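Long-range contacts in xylulokinase (Brucella ovis, PDB 5VM1), which probably phosphorylates D-xylulose at the expense of ATP, giving D-xylulose 5-phosphate and ADP, as a sugar kinase of the FGGY family: residues A[271-276]-A[295-300]; A[277-282]-A[389-394]. All coordinates share one frame; numbering follows the deposited sequence.

Contact 1: residues A[271-276]-A[295-300]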
loop_
_atom_site.group_PDB
_atom_site.type_symbol
_atom_site.label_atom_id
_atom_site.label_comp_id
_atom_site.label_asym_id
_atom_site.label_seq_id
_atom_site.Cartn_x
_atom_site.Cartn_y
_atom_site.Cartn_z
ATOM N N ALA A 271 -3.839 6.071 7.708
ATOM C CA ALA A 271 -4.523 7.229 8.243
ATOM C C ALA A 271 -4.241 8.433 7.357
ATOM O O ALA A 271 -3.076 8.738 7.066
ATOM C CB ALA A 271 -4.058 7.493 9.682
ATOM N N ALA A 272 -5.300 9.127 6.946
ATOM C CA ALA A 272 -5.137 10.358 6.190
ATOM C C ALA A 272 -4.850 11.525 7.133
ATOM O O ALA A 272 -5.412 11.593 8.234
ATOM C CB ALA A 272 -6.380 10.626 5.354
ATOM N N ASN A 273 -3.951 12.435 6.700
ATOM C CA ASN A 273 -3.507 13.592 7.486
ATOM C C ASN A 273 -3.730 14.933 6.780
ATOM O O ASN A 273 -3.537 15.057 5.563
ATOM C CB ASN A 273 -2.008 13.534 7.842
ATOM C CG ASN A 273 -1.599 12.273 8.585
ATOM O OD1 ASN A 273 -0.467 11.819 8.450
ATOM N ND2 ASN A 273 -2.509 11.708 9.367
ATOM N N GLY A 274 -4.048 15.961 7.567
ATOM C CA GLY A 274 -4.134 17.330 7.084
ATOM C C GLY A 274 -2.808 18.054 6.960
ATOM O O GLY A 274 -2.762 19.165 6.418
ATOM N N ALA A 275 -1.732 17.446 7.459
ATOM C CA ALA A 275 -0.389 17.987 7.345
ATOM C C ALA A 275 0.610 16.841 7.245
ATOM O O ALA A 275 0.253 15.663 7.348
ATOM C CB ALA A 275 -0.048 18.892 8.535
ATOM N N TYR A 276 1.863 17.204 6.973
ATOM C CA TYR A 276 2.962 16.248 6.964
ATOM C C TYR A 276 3.377 15.957 8.400
ATOM O O TYR A 276 3.834 16.852 9.118
ATOM C CB TYR A 276 4.114 16.794 6.135
ATOM C CG TYR A 276 5.430 16.068 6.292
ATOM C CD1 TYR A 276 5.589 14.731 5.912
ATOM C CD2 TYR A 276 6.531 16.744 6.801
ATOM C CE1 TYR A 276 6.830 14.104 6.042
ATOM C CE2 TYR A 276 7.727 16.142 6.947
ATOM C CZ TYR A 276 7.890 14.840 6.573
ATOM O OH TYR A 276 9.142 14.320 6.760
ATOM N N TRP A 295 -1.725 14.581 3.237
ATOM C CA TRP A 295 -0.699 13.584 3.516
ATOM C C TRP A 295 -1.357 12.333 4.076
ATOM O O TRP A 295 -2.586 12.255 4.209
ATOM C CB TRP A 295 0.340 14.111 4.512
ATOM C CG TRP A 295 1.357 15.000 3.895
ATOM C CD1 TRP A 295 2.634 14.654 3.513
ATOM C CD2 TRP A 295 1.192 16.377 3.545
ATOM N NE1 TRP A 295 3.271 15.738 2.957
ATOM C CE2 TRP A 295 2.416 16.811 2.974
ATOM C CE3 TRP A 295 0.136 17.294 3.664
ATOM C CZ2 TRP A 295 2.598 18.111 2.518
ATOM C CZ3 TRP A 295 0.317 18.577 3.215
ATOM C CH2 TRP A 295 1.536 18.979 2.655
ATOM N N HIS A 296 -0.536 11.339 4.409
ATOM C CA HIS A 296 -1.040 10.188 5.154
ATOM C C HIS A 296 0.080 9.486 5.900
ATOM O O HIS A 296 1.256 9.553 5.526
ATOM C CB HIS A 296 -1.765 9.181 4.247
ATOM C CG HIS A 296 -0.851 8.299 3.455
ATOM N ND1 HIS A 296 -0.380 7.095 3.925
ATOM C CD2 HIS A 296 -0.357 8.431 2.200
ATOM C CE1 HIS A 296 0.387 6.535 3.008
ATOM N NE2 HIS A 296 0.411 7.319 1.947
ATOM N N GLN A 297 -0.333 8.744 6.916
ATOM C CA GLN A 297 0.535 7.872 7.682
ATOM C C GLN A 297 0.236 6.411 7.360
ATOM O O GLN A 297 -0.875 6.045 6.967
ATOM C CB GLN A 297 0.370 8.125 9.182
ATOM C CG GLN A 297 1.172 9.286 9.652
ATOM C CD GLN A 297 0.585 9.966 10.855
ATOM O OE1 GLN A 297 -0.587 9.774 11.193
ATOM N NE2 GLN A 297 1.406 10.755 11.530
ATOM N N MET A 298 1.237 5.567 7.571
ATOM C CA MET A 298 1.093 4.147 7.298
ATOM C C MET A 298 1.832 3.391 8.385
ATOM O O MET A 298 3.038 3.572 8.555
ATOM C CB MET A 298 1.643 3.791 5.912
ATOM C CG MET A 298 0.650 3.117 5.012
ATOM S SD MET A 298 1.440 2.274 3.648
ATOM C CE MET A 298 2.054 3.585 2.624
ATOM N N GLY A 299 1.097 2.618 9.176
ATOM C CA GLY A 299 1.693 1.659 10.086
ATOM C C GLY A 299 1.681 0.300 9.420
ATOM O O GLY A 299 0.668 -0.115 8.852
ATOM N N VAL A 300 2.831 -0.370 9.447
ATOM C CA VAL A 300 3.003 -1.652 8.766
ATOM C C VAL A 300 3.257 -2.746 9.794
ATOM O O VAL A 300 4.235 -2.684 10.542
ATOM C CB VAL A 300 4.144 -1.630 7.744
ATOM C CG1 VAL A 300 4.214 -2.978 7.060
ATOM C CG2 VAL A 300 3.912 -0.549 6.760
#
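The indole of Trp-295 lies flat against the chain at Ala-275 and Tyr-276. Tyr-276 CB sits over one face of it, 3.5 Å from the centroid of the five-membered ring, a CH-pi contact, with the carbonyl carbon of Ala-275 near the rim of the indole. The phenol ring of Tyr-276 runs on at a slant, its plane 48° from that of the indole. Trp-295 CG stands anti to its own carbonyl carbon (chi1 -80°), which carries the ring alongside Ala-275 and Tyr-276, where NE1 bonds to the carbonyl oxygen of Thr-188 and Arg-191 makes a cation-pi contact.

On the same face of the sheet, the side chains of Asn-273 and Gln-297 meet at about a right angle, their amide planes 84° apart. Asn-273 ND2 gives a hydrogen bond of 3.3 Å to Gln-297 OE1, reaching it from above the carbonyl plane; OE1 has a further partner, Thr-394. His-296 points to the other face and stacks on Phe-270.

Four backbone hydrogen bonds pair Ala-271 with Gln-297 and Asn-273 with Trp-295, among them Gln-297 N to Ala-271 O at 2.7 Å and Asn-273 N to Trp-295 O at 2.8 Å. Between these pairs, Ala-272 and His-296 form a non-hydrogen-bonded pair. This is regular antiparallel pairing of strands 267-273 and 295-301 in the mixed sheet of the C-terminal FGGY domain, an actin-like ATPase fold.

Contact 2: residues A[277-282]-A[389-394]; sequences QPKPES and LQSAGT
Gln-277 is hydrogen-bonded to the turn at Ala-392. Gln-277 NE2 donates to Ala-392 O at 2.9 Å, with an N-H...O angle of 152°; the donor lies on a lone pair in the carbonyl plane, and the oxygen lies close to the plane of the glutamine amide. The side chain reaches this position extended beyond CG, with chi2 at 179°. The same NE2 makes a weak bond to Thr-394 OG1 at 3.3 Å, the two side chains crossing at about a right angle, so one amide nitrogen bridges two points of the segment 389-394. Ala-392 O has a second donor, Gln-297 NE2.

Charge enters through Lys-279. Its NZ forms a weak bond to Ser-391 O at 3.3 Å, while a long salt bridge joins it to Glu-281 within its own segment. A bend at chi2 (62°) turns the lysine chain, and CE comes alongside the same carbonyl oxygen.

Apolar packing is small: Lys-279 CB rests against Ala-392 CB at 3.5 Å.

The carbonyl groups engaged belong to a type I beta turn from Gln-390 to Gly-393, on the C-terminal side of helix 367-390. The facing segment is the loop between strands 267-273 and 285-288, and the contact thereby joins this loop to that turn; beside it, Leu-389 and Thr-394 pack on Ala-271 of strand 267-273.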
loop_
_atom_site.group_PDB
_atom_site.type_symbol
_atom_site.label_atom_id
_atom_site.label_comp_id
_atom_site.label_asym_id
_atom_site.label_seq_id
_atom_site.Cartn_x
_atom_site.Cartn_y
_atom_site.Cartn_z
ATOM N N GLN A 277 3.231 14.703 8.817
ATOM C CA GLN A 277 3.354 14.310 10.219
ATOM C C GLN A 277 4.281 13.103 10.343
ATOM O O GLN A 277 3.845 11.989 10.655
ATOM C CB GLN A 277 1.967 14.014 10.786
ATOM C CG GLN A 277 0.984 15.111 10.499
ATOM C CD GLN A 277 -0.390 14.814 11.021
ATOM O OE1 GLN A 277 -1.387 15.324 10.505
ATOM N NE2 GLN A 277 -0.460 13.990 12.054
ATOM N N PRO A 278 5.578 13.302 10.156
ATOM C CA PRO A 278 6.496 12.168 10.202
ATOM C C PRO A 278 6.759 11.684 11.618
ATOM O O PRO A 278 6.711 12.435 12.594
ATOM C CB PRO A 278 7.775 12.739 9.584
ATOM C CG PRO A 278 7.739 14.181 9.975
ATOM C CD PRO A 278 6.283 14.567 9.878
ATOM N N LYS A 279 7.096 10.419 11.707
ATOM C CA LYS A 279 7.524 9.845 12.965
ATOM C C LYS A 279 8.382 8.627 12.654
ATOM O O LYS A 279 8.041 7.511 13.053
ATOM C CB LYS A 279 6.320 9.454 13.827
ATOM C CG LYS A 279 6.602 9.373 15.333
ATOM C CD LYS A 279 7.028 10.708 15.833
ATOM C CE LYS A 279 6.723 10.923 17.292
ATOM N NZ LYS A 279 6.788 12.397 17.553
ATOM N N PRO A 280 9.504 8.789 11.954
ATOM C CA PRO A 280 10.330 7.607 11.639
ATOM C C PRO A 280 10.945 6.976 12.869
ATOM O O PRO A 280 11.396 5.832 12.793
ATOM C CB PRO A 280 11.408 8.160 10.690
ATOM C CG PRO A 280 11.487 9.613 11.025
ATOM C CD PRO A 280 10.091 10.032 11.434
ATOM N N GLU A 281 11.013 7.705 13.987
ATOM C CA GLU A 281 11.561 7.156 15.219
ATOM C C GLU A 281 10.721 5.993 15.727
ATOM O O GLU A 281 11.245 5.096 16.390
ATOM C CB GLU A 281 11.660 8.252 16.281
ATOM C CG GLU A 281 12.115 9.571 15.708
ATOM C CD GLU A 281 10.947 10.472 15.353
ATOM O OE1 GLU A 281 10.038 10.596 16.199
ATOM O OE2 GLU A 281 10.920 11.026 14.229
ATOM N N SER A 282 9.412 6.016 15.470
ATOM C CA SER A 282 8.517 4.909 15.773
ATOM C C SER A 282 8.205 4.061 14.541
ATOM O O SER A 282 7.228 3.303 14.551
ATOM C CB SER A 282 7.218 5.432 16.369
ATOM O OG SER A 282 7.434 6.619 17.094
ATOM N N LEU A 389 0.809 6.050 15.627
ATOM C CA LEU A 389 0.155 7.129 14.889
ATOM C C LEU A 389 -0.292 8.252 15.810
ATOM O O LEU A 389 -0.179 9.438 15.465
ATOM C CB LEU A 389 -1.032 6.586 14.096
ATOM C CG LEU A 389 -0.691 5.630 12.962
ATOM C CD1 LEU A 389 -1.869 5.584 12.006
ATOM C CD2 LEU A 389 0.523 6.145 12.261
ATOM N N GLN A 390 -0.843 7.905 16.972
ATOM C CA GLN A 390 -1.231 8.939 17.914
ATOM C C GLN A 390 -0.030 9.731 18.410
ATOM O O GLN A 390 -0.133 10.944 18.599
ATOM C CB GLN A 390 -2.012 8.305 19.054
ATOM C CG GLN A 390 -3.411 7.927 18.610
ATOM C CD GLN A 390 -4.329 7.607 19.769
ATOM O OE1 GLN A 390 -4.076 8.022 20.903
ATOM N NE2 GLN A 390 -5.479 7.000 19.461
ATOM N N SER A 391 1.135 9.098 18.550
ATOM C CA SER A 391 2.286 9.894 18.946
ATOM C C SER A 391 2.761 10.796 17.820
ATOM O O SER A 391 3.666 11.605 18.028
ATOM C CB SER A 391 3.439 9.000 19.398
ATOM O OG SER A 391 4.040 8.380 18.273
ATOM N N ALA A 392 2.206 10.651 16.624
ATOM C CA ALA A 392 2.597 11.481 15.500
ATOM C C ALA A 392 1.479 12.437 15.088
ATOM O O ALA A 392 1.426 12.859 13.927
ATOM C CB ALA A 392 3.068 10.609 14.334
ATOM N N GLY A 393 0.588 12.777 16.028
ATOM C CA GLY A 393 -0.390 13.851 15.883
ATOM C C GLY A 393 -1.740 13.471 15.310
ATOM O O GLY A 393 -2.535 14.367 14.987
ATOM N N THR A 394 -2.046 12.183 15.236
ATOM C CA THR A 394 -3.239 11.655 14.592
ATOM C C THR A 394 -4.091 11.010 15.673
ATOM O O THR A 394 -3.574 10.245 16.492
ATOM C CB THR A 394 -2.852 10.640 13.480
ATOM O OG1 THR A 394 -2.441 11.343 12.303
ATOM C CG2 THR A 394 -3.968 9.677 13.139
#

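Contacts 1 and 2 adjoin, their centres about 9 Å apart, and Tyr-276 runs directly into Gln-277. Gln-297 joins the strand pair to both segments of contact 2: its OE1 lies 2.7 Å from Thr-394 OG1 and its NE2 2.9 Å from Gln-277 O, both probable hydrogen bonds, while Gln-297 CB packs on Leu-389 CD2 at 3.7 Å. Strand, loop and turn thus share one polar network. Only contact 1 comes near the predicted active site: the side chain of His-296 is about 6 Å from that of Met-87, a probable substrate-binding residue, and about 8 Å from that of Asp-243, the probable proton acceptor. Contact 2 lies away from these residues.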